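Local coordinates for RidA family protein (Mycobacterium tuberculosis, PDB 3I7T), which is of unknown function but belongs to the RidA (YjgF/YER057c/UK114) family of homotrimers, several relatives of which hydrolyse reactive imine or enamine intermediates, at residues 20-25 and 53-58; 27-32 and 57-62; 47-52 and 88-93; 72-77 and 103-108; 80-85 and 97-102. All coordinates share one frame; numbering follows the deposited sequence.

Interaction 1. Residues 20-25 and 53-58; sequences SRAVRI and EIALGQ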
# COMPACT_ATOMS: atom_id res chain seq x y z
N SER A 20 -6.57 -7.47 12.37
CA SER A 20 -7.32 -8.60 11.85
C SER A 20 -6.68 -9.15 10.59
O SER A 20 -5.98 -8.44 9.88
CB SER A 20 -8.75 -8.18 11.51
OG SER A 20 -9.48 -7.80 12.65
N ARG A 21 -6.93 -10.42 10.31
CA ARG A 21 -6.47 -11.02 9.07
C ARG A 21 -7.21 -10.37 7.89
O ARG A 21 -6.60 -10.06 6.86
CB ARG A 21 -6.70 -12.53 9.10
CG ARG A 21 -5.71 -13.31 9.96
CD ARG A 21 -4.36 -13.41 9.25
NE ARG A 21 -4.55 -13.85 7.88
CZ ARG A 21 -3.82 -13.42 6.85
NH1 ARG A 21 -2.83 -12.55 7.04
NH2 ARG A 21 -4.07 -13.88 5.62
N ALA A 22 -8.52 -10.19 8.03
CA ALA A 22 -9.33 -9.54 7.01
C ALA A 22 -10.46 -8.72 7.63
O ALA A 22 -10.99 -9.08 8.69
CB ALA A 22 -9.90 -10.56 6.05
N VAL A 23 -10.84 -7.64 6.96
CA VAL A 23 -12.00 -6.87 7.37
C VAL A 23 -12.86 -6.60 6.14
O VAL A 23 -12.32 -6.30 5.08
CB VAL A 23 -11.58 -5.53 8.04
CG1 VAL A 23 -12.82 -4.69 8.42
CG2 VAL A 23 -10.75 -5.83 9.26
N ARG A 24 -14.17 -6.76 6.30
CA ARG A 24 -15.16 -6.45 5.26
C ARG A 24 -16.17 -5.39 5.76
O ARG A 24 -16.70 -5.52 6.86
CB ARG A 24 -15.91 -7.74 4.85
CG ARG A 24 -17.16 -7.48 3.97
CD ARG A 24 -17.87 -8.77 3.54
NE ARG A 24 -18.83 -8.54 2.44
CZ ARG A 24 -19.16 -9.47 1.55
NH1 ARG A 24 -18.63 -10.69 1.62
NH2 ARG A 24 -20.02 -9.18 0.58
N ILE A 25 -16.36 -4.32 4.99
CA ILE A 25 -17.51 -3.40 5.17
C ILE A 25 -18.01 -3.03 3.80
O ILE A 25 -17.22 -2.72 2.92
CB ILE A 25 -17.16 -2.04 5.84
CG1 ILE A 25 -15.78 -2.05 6.46
CG2 ILE A 25 -18.30 -1.53 6.74
CD1 ILE A 25 -14.76 -1.57 5.47
N GLU A 53 -6.61 -16.61 0.63
CA GLU A 53 -7.86 -17.25 0.25
C GLU A 53 -8.70 -17.63 1.47
O GLU A 53 -9.89 -17.36 1.50
CB GLU A 53 -7.58 -18.50 -0.60
CG GLU A 53 -8.85 -19.09 -1.21
CD GLU A 53 -8.58 -20.15 -2.29
OE1 GLU A 53 -7.68 -20.99 -2.11
OE2 GLU A 53 -9.30 -20.16 -3.31
N ILE A 54 -8.07 -18.25 2.47
CA ILE A 54 -8.78 -18.66 3.67
C ILE A 54 -9.40 -17.45 4.37
O ILE A 54 -10.57 -17.49 4.80
CB ILE A 54 -7.83 -19.39 4.65
CG1 ILE A 54 -7.34 -20.71 4.05
CG2 ILE A 54 -8.51 -19.64 6.00
CD1 ILE A 54 -6.29 -21.42 4.92
N ALA A 55 -8.64 -16.37 4.47
CA ALA A 55 -9.14 -15.17 5.13
C ALA A 55 -10.28 -14.57 4.32
O ALA A 55 -11.35 -14.26 4.85
CB ALA A 55 -8.02 -14.16 5.35
N LEU A 56 -10.07 -14.45 3.02
CA LEU A 56 -11.12 -14.00 2.11
C LEU A 56 -12.41 -14.80 2.25
O LEU A 56 -13.50 -14.21 2.36
CB LEU A 56 -10.62 -14.07 0.65
CG LEU A 56 -9.59 -13.00 0.28
CD1 LEU A 56 -9.06 -13.20 -1.15
CD2 LEU A 56 -10.23 -11.62 0.44
N GLY A 57 -12.30 -16.12 2.24
CA GLY A 57 -13.47 -17.00 2.27
C GLY A 57 -14.25 -16.81 3.56
O GLY A 57 -15.48 -16.82 3.57
N GLN A 58 -13.53 -16.61 4.65
CA GLN A 58 -14.20 -16.30 5.90
C GLN A 58 -14.86 -14.91 5.95
O GLN A 58 -15.72 -14.66 6.79
CB GLN A 58 -13.24 -16.50 7.07
CG GLN A 58 -12.92 -17.97 7.29
CD GLN A 58 -11.97 -18.17 8.43
OE1 GLN A 58 -10.75 -18.23 8.23
NE2 GLN A 58 -12.50 -18.25 9.64
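Ala-55 is the point at which the C-terminal part of helix 41-58 rests on strand 22-25, next to the outermost strand 4-7, just where a classic beta bulge pairs both Arg-21 and Ala-22 with Val-7 of that outer strand. Glu-53 precedes it on the helix and serves through its backbone, its O receiving Gly-57 N at 2.8 Å. The methyl of Ala-55 points toward the strand and meets two different groups. Its CB lies 4.1 Å from Ala-22 CB, a small-to-small match that lets helix and sheet approach closely, with the two alpha carbons only 5.9 Å apart. Beside Ala-22 on the strand, Val-23 packs on Val-96 of the second subunit. The same Ala-55 CB comes to 4.0 Å from Arg-21 NH2. That guanidinium reaches the helix because the arginine chain folds at chi2 (-75°) and chi3 (-48°) instead of running straight out, and its NH1 is hydrogen-bonded to Thr-34 OG1. Next along the helix, Leu-56 turns to the neighbouring strand and packs on Val-29 and Val-31. Gln-58 touches Val-7, so the last turn also reaches edge strand 4-7, and Gln-58 N continues the helical bonding to Ile-54 O at 3.1 Å.

Interaction 2. Residues 27-32 and 57-62; sequences PLVVVA and GQAGAT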
# COMPACT_ATOMS: atom_id res chain seq x y z
N PRO A 27 -18.81 -3.63 0.12
CA PRO A 27 -18.35 -4.69 -0.77
C PRO A 27 -16.84 -4.84 -0.66
O PRO A 27 -16.26 -5.78 -1.23
CB PRO A 27 -18.73 -4.15 -2.16
CG PRO A 27 -18.67 -2.60 -1.99
CD PRO A 27 -18.66 -2.30 -0.49
N LEU A 28 -16.21 -3.93 0.08
CA LEU A 28 -14.77 -3.99 0.32
C LEU A 28 -14.35 -5.07 1.31
O LEU A 28 -14.93 -5.19 2.40
CB LEU A 28 -14.31 -2.64 0.88
CG LEU A 28 -12.80 -2.50 1.00
CD1 LEU A 28 -12.17 -2.68 -0.40
CD2 LEU A 28 -12.41 -1.14 1.61
N VAL A 29 -13.33 -5.84 0.93
CA VAL A 29 -12.60 -6.72 1.86
C VAL A 29 -11.11 -6.40 1.74
O VAL A 29 -10.53 -6.48 0.64
CB VAL A 29 -12.85 -8.20 1.56
CG1 VAL A 29 -12.11 -9.08 2.54
CG2 VAL A 29 -14.36 -8.51 1.62
N VAL A 30 -10.50 -6.00 2.85
CA VAL A 30 -9.04 -5.86 2.89
C VAL A 30 -8.38 -6.98 3.69
O VAL A 30 -8.91 -7.44 4.70
CB VAL A 30 -8.60 -4.48 3.45
CG1 VAL A 30 -9.10 -3.39 2.53
CG2 VAL A 30 -9.12 -4.28 4.85
N VAL A 31 -7.23 -7.43 3.21
CA VAL A 31 -6.49 -8.51 3.83
C VAL A 31 -5.12 -8.00 4.29
O VAL A 31 -4.42 -7.26 3.57
CB VAL A 31 -6.37 -9.71 2.85
CG1 VAL A 31 -5.72 -10.94 3.52
CG2 VAL A 31 -7.76 -10.09 2.32
N ALA A 32 -4.76 -8.39 5.51
CA ALA A 32 -3.47 -8.05 6.11
C ALA A 32 -2.29 -8.55 5.28
O ALA A 32 -2.44 -9.48 4.49
CB ALA A 32 -3.38 -8.67 7.53
N GLY A 57 -12.30 -16.12 2.24
CA GLY A 57 -13.47 -17.00 2.27
C GLY A 57 -14.25 -16.81 3.56
O GLY A 57 -15.48 -16.82 3.57
N GLN A 58 -13.53 -16.61 4.65
CA GLN A 58 -14.20 -16.30 5.90
C GLN A 58 -14.86 -14.91 5.95
O GLN A 58 -15.72 -14.66 6.79
CB GLN A 58 -13.24 -16.50 7.07
CG GLN A 58 -12.92 -17.97 7.29
CD GLN A 58 -11.97 -18.17 8.43
OE1 GLN A 58 -10.75 -18.23 8.23
NE2 GLN A 58 -12.50 -18.25 9.64
N ALA A 59 -14.49 -14.05 5.01
CA ALA A 59 -15.13 -12.75 4.82
C ALA A 59 -16.11 -12.76 3.63
O ALA A 59 -16.50 -11.70 3.13
CB ALA A 59 -14.08 -11.65 4.65
N GLY A 60 -16.52 -13.94 3.18
CA GLY A 60 -17.47 -14.02 2.08
C GLY A 60 -16.93 -13.59 0.71
O GLY A 60 -17.68 -13.16 -0.15
N ALA A 61 -15.62 -13.70 0.52
CA ALA A 61 -15.00 -13.33 -0.75
C ALA A 61 -14.14 -14.47 -1.29
O ALA A 61 -13.79 -15.40 -0.54
CB ALA A 61 -14.14 -12.08 -0.58
N THR A 62 -13.79 -14.38 -2.57
CA THR A 62 -12.94 -15.38 -3.22
C THR A 62 -11.77 -14.67 -3.92
O THR A 62 -11.76 -13.43 -4.02
CB THR A 62 -13.71 -16.26 -4.27
OG1 THR A 62 -14.01 -15.50 -5.43
CG2 THR A 62 -15.02 -16.83 -3.70
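The carbonyl oxygen of Ala-59 accepts a hydrogen bond from Arg-24 NH1, and Val-29 CG2 lies beside it at 4.1 Å. The same arginine nitrogen makes a weak bond to Gly-60 O, so one guanidinium nitrogen from strand 22-25 serves two successive carbonyls of the turn, the second weakly. The contact between the two segments themselves is apolar and is carried by a single branched side chain. Val-29 sends one methyl to each of two alanines: CG1 reaches Ala-59 CB at 3.9 Å, and CG2 approaches Ala-61 CB at 4.2 Å. This split follows from chi1 of -179°, which sets CG1 opposite the backbone N and CG2 opposite the carbonyl carbon, and the valine thus straddles the turn. A Schellman motif makes that turn, ending helix 41-58 with Gly-60 as its C-prime residue. Gly-60 N returns to Gly-57 O at 3.1 Å, while Ala-61 N reaches back to Leu-56 O at 2.9 Å. The reversal, with positive phi at Gly-60, brings both alanine methyls to face strand 28-35, while Gly-60 lies between them on the exposed side. Leu-56 fills in from the helix, touching both Val-29 and Ala-61, and Ala-59 also meets Val-7 of strand 4-7. On the strand, Val-29 pairs through its backbone with Ala-118 of strand 112-119. Two residues farther on, Val-31 O accepts a hydrogen bond from Arg-68 NH1 of the second subunit, tying this strand to the trimer.

Interaction 3. Residues 47-52 and 88-93; sequences DALRRI and QAFGKI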
# COMPACT_ATOMS: atom_id res chain seq x y z
N ASP A 47 1.89 -20.60 0.03
CA ASP A 47 1.27 -20.66 1.36
C ASP A 47 0.67 -19.32 1.76
O ASP A 47 -0.38 -19.26 2.40
CB ASP A 47 2.28 -21.15 2.39
CG ASP A 47 1.62 -21.65 3.66
OD1 ASP A 47 0.75 -22.56 3.56
OD2 ASP A 47 1.94 -21.14 4.76
N ALA A 48 1.34 -18.22 1.38
CA ALA A 48 0.80 -16.89 1.67
C ALA A 48 -0.51 -16.70 0.93
O ALA A 48 -1.45 -16.13 1.46
CB ALA A 48 1.80 -15.79 1.32
N LEU A 49 -0.57 -17.20 -0.30
CA LEU A 49 -1.78 -17.04 -1.11
C LEU A 49 -2.89 -17.94 -0.62
O LEU A 49 -4.06 -17.57 -0.71
CB LEU A 49 -1.50 -17.30 -2.59
CG LEU A 49 -0.64 -16.24 -3.29
CD1 LEU A 49 -0.28 -16.62 -4.74
CD2 LEU A 49 -1.32 -14.89 -3.23
N ARG A 50 -2.54 -19.12 -0.11
CA ARG A 50 -3.53 -20.00 0.49
C ARG A 50 -4.19 -19.33 1.70
O ARG A 50 -5.39 -19.41 1.88
CB ARG A 50 -2.93 -21.34 0.91
CG ARG A 50 -4.01 -22.39 1.21
CD ARG A 50 -3.56 -23.38 2.26
N ARG A 51 -3.39 -18.67 2.54
CA ARG A 51 -3.90 -17.99 3.71
C ARG A 51 -4.76 -16.77 3.34
O ARG A 51 -5.78 -16.50 3.98
CB ARG A 51 -2.76 -17.58 4.64
CG ARG A 51 -2.00 -18.77 5.23
CD ARG A 51 -0.62 -18.35 5.78
NE ARG A 51 0.15 -19.56 6.10
CZ ARG A 51 0.02 -20.25 7.23
NH1 ARG A 51 -0.81 -19.82 8.18
NH2 ARG A 51 0.73 -21.34 7.43
N ILE A 52 -4.35 -16.04 2.32
CA ILE A 52 -5.21 -14.98 1.79
C ILE A 52 -6.59 -15.50 1.37
O ILE A 52 -7.61 -14.92 1.73
CB ILE A 52 -4.51 -14.25 0.65
CG1 ILE A 52 -3.35 -13.45 1.24
CG2 ILE A 52 -5.49 -13.33 -0.11
CD1 ILE A 52 -2.40 -12.87 0.24
N GLN A 88 -0.25 -18.59 -11.45
CA GLN A 88 -1.08 -19.78 -11.32
C GLN A 88 -2.34 -19.46 -10.51
O GLN A 88 -3.41 -20.01 -10.79
CB GLN A 88 -0.27 -20.95 -10.71
CG GLN A 88 -0.74 -22.37 -11.15
CD GLN A 88 -0.16 -22.83 -12.51
OE1 GLN A 88 0.09 -22.03 -13.41
NE2 GLN A 88 0.02 -24.15 -12.65
N ALA A 89 -2.24 -18.55 -9.55
CA ALA A 89 -3.40 -18.13 -8.77
C ALA A 89 -4.27 -17.10 -9.52
O ALA A 89 -5.50 -17.14 -9.45
CB ALA A 89 -2.97 -17.59 -7.40
N PHE A 90 -3.64 -16.20 -10.28
CA PHE A 90 -4.38 -15.05 -10.81
C PHE A 90 -4.32 -14.84 -12.33
O PHE A 90 -4.59 -13.74 -12.80
CB PHE A 90 -3.92 -13.77 -10.13
CG PHE A 90 -4.28 -13.66 -8.67
CD1 PHE A 90 -5.60 -13.43 -8.28
CD2 PHE A 90 -3.29 -13.74 -7.70
CE1 PHE A 90 -5.94 -13.30 -6.94
CE2 PHE A 90 -3.61 -13.61 -6.36
CZ PHE A 90 -4.95 -13.39 -5.97
N GLY A 91 -3.97 -15.87 -13.08
CA GLY A 91 -3.85 -15.76 -14.52
C GLY A 91 -5.11 -15.26 -15.22
O GLY A 91 -5.03 -14.49 -16.17
N LYS A 92 -6.27 -15.71 -14.75
CA LYS A 92 -7.54 -15.25 -15.34
C LYS A 92 -8.01 -13.96 -14.68
O LYS A 92 -8.42 -13.01 -15.36
CB LYS A 92 -8.62 -16.32 -15.17
CG LYS A 92 -8.14 -17.74 -15.41
CD LYS A 92 -9.02 -18.78 -14.69
CE LYS A 92 -8.85 -18.73 -13.16
NZ LYS A 92 -9.65 -17.66 -12.51
N ILE A 93 -7.93 -13.92 -13.36
CA ILE A 93 -8.42 -12.81 -12.56
C ILE A 93 -7.65 -11.50 -12.80
O ILE A 93 -8.24 -10.44 -13.08
CB ILE A 93 -8.40 -13.20 -11.07
CG1 ILE A 93 -9.29 -14.45 -10.86
CG2 ILE A 93 -8.83 -12.02 -10.21
CD1 ILE A 93 -8.82 -15.40 -9.72
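Leu-49 and Phe-90 both hold their CG beside the backbone N and opposite the carbonyl carbon, with chi1 of -70° and -68°, and these torsions carry the two side chains into the gap between helices 41-58 and 79-90. The leucine fork opens there with one methyl for each of two neighbouring residues. CD1 sits 3.9 Å from Ala-89 CB, methyl against methyl. CD2 comes to Phe-90 CE2 at 4.1 Å, arriving at the edge of the ring and close to its plane, so the leucine does not lie over a ring face here. Another part of the ring's rim is met in plane by Ile-93 CB, three residues further along the chain. The two helices are those that line the sheet in the chorismate mutase-like fold of RidA proteins. Leu-49 accordingly also packs on Ile-114 of strand 112-119, and Phe-90 on Val-66 and Thr-69 of strand 66-73; a ring-to-ring meeting with His-86 further confines Phe-90. Elsewhere on helix 41-58, a salt bridge links successive turns. Arg-51 holds Asp-47 OD2 side-on with two nitrogens, NE at 2.7 Å and NH2 at 2.9 Å, and the oxygen lies in the guanidinium plane. The two bonds differ at the acceptor: NH2 uses the syn lone pair, whereas NE comes from above the carboxylate plane, 54° out of it. Ser-37 N donates to this oxygen as well, so three N-H groups converge on OD2, which would probably favour a charged carboxylate.

Interaction 4. Residues 72-77 and 103-108; sequences YVTDIS and TALIAP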
# COMPACT_ATOMS: atom_id res chain seq x y z
N TYR A 72 5.88 -7.91 -1.16
CA TYR A 72 7.20 -7.57 -0.64
C TYR A 72 8.08 -8.80 -0.63
O TYR A 72 7.71 -9.83 -0.07
CB TYR A 72 7.09 -7.05 0.80
CG TYR A 72 6.05 -5.97 0.99
CD1 TYR A 72 6.34 -4.66 0.67
CD2 TYR A 72 4.79 -6.27 1.48
CE1 TYR A 72 5.40 -3.65 0.83
CE2 TYR A 72 3.84 -5.26 1.65
CZ TYR A 72 4.15 -3.95 1.32
OH TYR A 72 3.22 -2.94 1.48
N VAL A 73 9.26 -8.68 -1.23
CA VAL A 73 10.21 -9.77 -1.24
C VAL A 73 11.56 -9.33 -0.67
O VAL A 73 11.91 -8.15 -0.73
CB VAL A 73 10.41 -10.35 -2.64
CG1 VAL A 73 9.15 -11.07 -3.09
CG2 VAL A 73 10.81 -9.24 -3.64
N THR A 74 12.31 -10.28 -0.11
CA THR A 74 13.62 -9.92 0.40
C THR A 74 14.69 -10.02 -0.69
O THR A 74 15.78 -9.48 -0.54
CB THR A 74 14.02 -10.71 1.68
OG1 THR A 74 14.03 -12.13 1.43
CG2 THR A 74 13.07 -10.38 2.84
N ASP A 75 14.38 -10.70 -1.79
CA ASP A 75 15.32 -10.76 -2.91
C ASP A 75 14.57 -10.68 -4.23
O ASP A 75 14.07 -11.70 -4.73
CB ASP A 75 16.14 -12.04 -2.86
CG ASP A 75 17.14 -12.11 -4.00
OD1 ASP A 75 17.03 -11.28 -4.93
OD2 ASP A 75 18.03 -12.99 -3.96
N ILE A 76 14.49 -9.48 -4.78
CA ILE A 76 13.67 -9.27 -5.98
C ILE A 76 14.29 -9.92 -7.22
O ILE A 76 13.65 -10.04 -8.27
CB ILE A 76 13.37 -7.76 -6.22
CG1 ILE A 76 12.07 -7.59 -7.03
CG2 ILE A 76 14.56 -7.06 -6.88
CD1 ILE A 76 11.45 -6.25 -6.89
N SER A 77 15.54 -10.36 -7.11
CA SER A 77 16.14 -11.09 -8.22
C SER A 77 15.43 -12.44 -8.39
O SER A 77 15.59 -13.11 -9.42
CB SER A 77 17.65 -11.27 -8.03
OG SER A 77 17.96 -12.35 -7.19
N THR A 103 14.27 -4.59 3.01
CA THR A 103 15.44 -5.10 3.71
C THR A 103 15.11 -6.32 4.55
O THR A 103 15.88 -7.27 4.58
CB THR A 103 16.16 -4.03 4.58
OG1 THR A 103 15.20 -3.32 5.38
CG2 THR A 103 16.90 -3.04 3.70
N ALA A 104 13.95 -6.31 5.21
CA ALA A 104 13.54 -7.43 6.07
C ALA A 104 12.03 -7.55 6.22
O ALA A 104 11.31 -6.57 6.07
CB ALA A 104 14.19 -7.29 7.46
N LEU A 105 11.55 -8.76 6.48
CA LEU A 105 10.18 -8.97 6.96
C LEU A 105 10.24 -9.25 8.47
O LEU A 105 11.32 -9.22 9.06
CB LEU A 105 9.48 -10.10 6.18
CG LEU A 105 9.42 -9.86 4.66
CD1 LEU A 105 9.06 -11.13 3.89
CD2 LEU A 105 8.48 -8.71 4.29
N ILE A 106 9.10 -9.52 9.09
CA ILE A 106 9.00 -9.62 10.55
C ILE A 106 9.93 -10.66 11.19
O ILE A 106 10.30 -10.55 12.36
CB ILE A 106 7.55 -9.90 10.99
CG1 ILE A 106 7.38 -9.70 12.49
CG2 ILE A 106 7.11 -11.30 10.54
CD1 ILE A 106 7.21 -8.26 12.87
N ALA A 107 10.31 -11.68 10.42
CA ALA A 107 11.24 -12.72 10.89
C ALA A 107 12.22 -13.05 9.77
O ALA A 107 11.87 -12.96 8.59
CB ALA A 107 10.49 -13.96 11.32
N PRO A 108 13.45 -13.43 10.14
CA PRO A 108 14.52 -13.52 9.15
C PRO A 108 14.35 -14.63 8.10
O PRO A 108 14.92 -14.54 7.02
CB PRO A 108 15.79 -13.75 9.98
CG PRO A 108 15.35 -13.91 11.42
CD PRO A 108 13.86 -13.89 11.48
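Apolar contacts join Tyr-72 and Thr-74 to Leu-105, whose side chain projects from the loop between strands 99-101 and 112-119. Its CD2 packs against Tyr-72 CB at 4.1 Å; the tyrosine ring itself runs on away from the loop, and its OH makes a weak hydrogen bond with Glu-115 OE2. Thr-74 contributes a methyl rather than its hydroxyl. With chi1 of 59°, OG1 stands between the backbone N and the carbonyl carbon, and CG2 is swung to the loop, 4.1 Å from Leu-105 CG and 4.4 Å from Ala-104 CA. The two side chains cross obliquely. Here strand 66-73 leaves the central sheet of the RidA fold, and the loop folds over its end close to the trimer's centre: Thr-103 packs on Thr-103 of both other subunits, and its OG1 is hydrogen-bonded to Glu-101 OE2 of the second subunit. The polar bonds made within segment 72-77 lie beyond Thr-74, where an Asx turn leads into the short 3-10 segment. Asp-75 OD1 takes Ser-77 N at 2.8 Å and Ser-77 OG at 2.7 Å. The hydroxyl arrives on the syn side and the amide on the anti side, both from the same face of the carboxylate, two bonds that help to hold its rotation. Between these residues, Ile-76 N probably bonds to Glu-101 OE1 on strand 99-101.

Interaction 5. Residues 80-85 and 97-102; sequences REVGEV and TSMVEV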
# COMPACT_ATOMS: atom_id res chain seq x y z
N ARG A 80 10.76 -14.16 -10.47
CA ARG A 80 10.11 -15.16 -11.32
C ARG A 80 9.52 -16.33 -10.57
O ARG A 80 8.46 -16.82 -10.95
CB ARG A 80 11.06 -15.65 -12.40
CG ARG A 80 10.85 -14.93 -13.71
CD ARG A 80 11.65 -15.55 -14.83
NE ARG A 80 11.59 -14.69 -16.00
CZ ARG A 80 10.52 -14.58 -16.79
NH1 ARG A 80 9.43 -15.29 -16.53
NH2 ARG A 80 10.55 -13.76 -17.83
N GLU A 81 10.19 -16.78 -9.52
CA GLU A 81 9.68 -17.86 -8.69
C GLU A 81 8.37 -17.41 -8.05
O GLU A 81 7.42 -18.20 -7.94
CB GLU A 81 10.70 -18.23 -7.59
CG GLU A 81 11.81 -19.20 -8.03
CD GLU A 81 12.56 -19.85 -6.84
OE1 GLU A 81 12.01 -20.77 -6.16
OE2 GLU A 81 13.72 -19.43 -6.59
N VAL A 82 8.32 -16.15 -7.64
CA VAL A 82 7.13 -15.59 -7.00
C VAL A 82 6.04 -15.36 -8.03
O VAL A 82 4.89 -15.77 -7.85
CB VAL A 82 7.46 -14.27 -6.27
CG1 VAL A 82 6.20 -13.68 -5.66
CG2 VAL A 82 8.48 -14.51 -5.20
N GLY A 83 6.39 -14.70 -9.14
CA GLY A 83 5.45 -14.46 -10.22
C GLY A 83 4.72 -15.70 -10.73
O GLY A 83 3.53 -15.66 -10.99
N GLU A 84 5.45 -16.80 -10.88
CA GLU A 84 4.86 -18.05 -11.37
C GLU A 84 3.69 -18.49 -10.50
O GLU A 84 2.66 -18.93 -11.00
CB GLU A 84 5.90 -19.16 -11.41
CG GLU A 84 6.84 -19.07 -12.59
CD GLU A 84 7.96 -20.08 -12.50
OE1 GLU A 84 7.70 -21.23 -12.07
OE2 GLU A 84 9.10 -19.73 -12.86
N VAL A 85 3.88 -18.42 -9.19
CA VAL A 85 2.84 -18.78 -8.24
C VAL A 85 1.66 -17.79 -8.28
O VAL A 85 0.50 -18.19 -8.20
CB VAL A 85 3.41 -18.89 -6.80
CG1 VAL A 85 2.31 -19.16 -5.81
CG2 VAL A 85 4.50 -19.95 -6.73
N THR A 97 -0.85 -5.55 -9.47
CA THR A 97 0.10 -5.78 -8.38
C THR A 97 1.23 -4.81 -8.39
O THR A 97 1.39 -4.01 -9.31
CB THR A 97 0.91 -7.10 -8.46
OG1 THR A 97 0.57 -7.88 -9.60
CG2 THR A 97 0.85 -7.88 -7.18
N SER A 98 2.05 -4.94 -7.35
CA SER A 98 3.37 -4.33 -7.28
C SER A 98 4.27 -5.32 -6.61
O SER A 98 3.79 -6.13 -5.84
CB SER A 98 3.33 -3.04 -6.46
OG SER A 98 2.28 -2.22 -6.95
N MET A 99 5.56 -5.27 -6.91
CA MET A 99 6.52 -6.11 -6.20
C MET A 99 7.73 -5.27 -5.89
O MET A 99 8.36 -4.75 -6.81
CB MET A 99 6.93 -7.30 -7.06
CG MET A 99 7.75 -8.35 -6.33
SD MET A 99 8.48 -9.60 -7.44
CE MET A 99 7.00 -10.42 -7.99
N VAL A 100 8.06 -5.14 -4.62
CA VAL A 100 9.26 -4.39 -4.27
C VAL A 100 10.11 -5.14 -3.27
O VAL A 100 9.62 -5.94 -2.47
CB VAL A 100 8.97 -3.02 -3.66
CG1 VAL A 100 8.25 -2.12 -4.67
CG2 VAL A 100 8.18 -3.18 -2.35
N GLU A 101 11.40 -4.87 -3.30
CA GLU A 101 12.28 -5.52 -2.38
C GLU A 101 12.39 -4.71 -1.09
O GLU A 101 12.58 -3.49 -1.13
CB GLU A 101 13.65 -5.68 -3.01
CG GLU A 101 14.55 -6.61 -2.26
CD GLU A 101 15.83 -6.81 -3.01
OE1 GLU A 101 15.82 -7.54 -4.02
OE2 GLU A 101 16.83 -6.22 -2.59
N VAL A 102 12.27 -5.39 0.05
CA VAL A 102 12.48 -4.75 1.35
C VAL A 102 13.73 -5.32 2.04
O VAL A 102 14.17 -6.42 1.72
CB VAL A 102 11.24 -4.87 2.26
CG1 VAL A 102 10.08 -4.07 1.67
CG2 VAL A 102 10.85 -6.34 2.44
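This is a buried, mainly apolar helix-to-strand contact inside a beta-alpha-beta crossover, in which helix 79-90 connects the parallel strands 66-73 and 99-101. One long side chain does most of the work. Met-99, on the strand, points at the helix and spans a separation that is wide in backbone terms, 9.3 Å between the alpha carbons of Gly-83 and Met-99. Its chain is extended through the first two torsions and bends only at the end, where chi3 of -67° turns the terminal methyl aside along the helix surface. There Met-99 CE meets Val-82 CG1 at 4.1 Å, methyl to methyl, with the two side chains running at a slant to one another. Val-82 stands with CG1 opposite its backbone N (chi1 178°), the branch that serves Met-99. The valine is also packed by Ile-41 and Thr-45 of helix 41-58, so it lies where both helices and the sheet come together. Trp-79 and Ile-76 also pack on the methionine. The adjoining Ser-98 belongs to the subunit interface, its OG being hydrogen-bonded to Glu-115 OE2 of the third subunit. Helical bonding runs through this turn, with Glu-84 N to Arg-80 O at 3.0 Å. Gly-83 presents main chain alone to the methionine, and its N lies 4.5 Å from Met-99 CE.

How the interactions relate
Helix 41-58 serves interactions 1, 2 and 3: its last turn and the following turn rest on neighbouring strands 22-25 and 28-35 in interactions 1 and 2, centres about 4 Å apart, and its middle meets helix 79-90 in interaction 3, about 14 Å from either. Earlier turns of helix 79-90 form interaction 5. Along the chain, interactions 1 and 2 close before 4 and 5 open, 5 is nested inside 4, and the segments of 3 alternate with those of all four. Interactions 4 and 5, centres about 11 Å apart, use neighbouring strands 66-73 and 99-101, across the chain's centre from 1 and 2. Together they fasten the two long helices to one sheet.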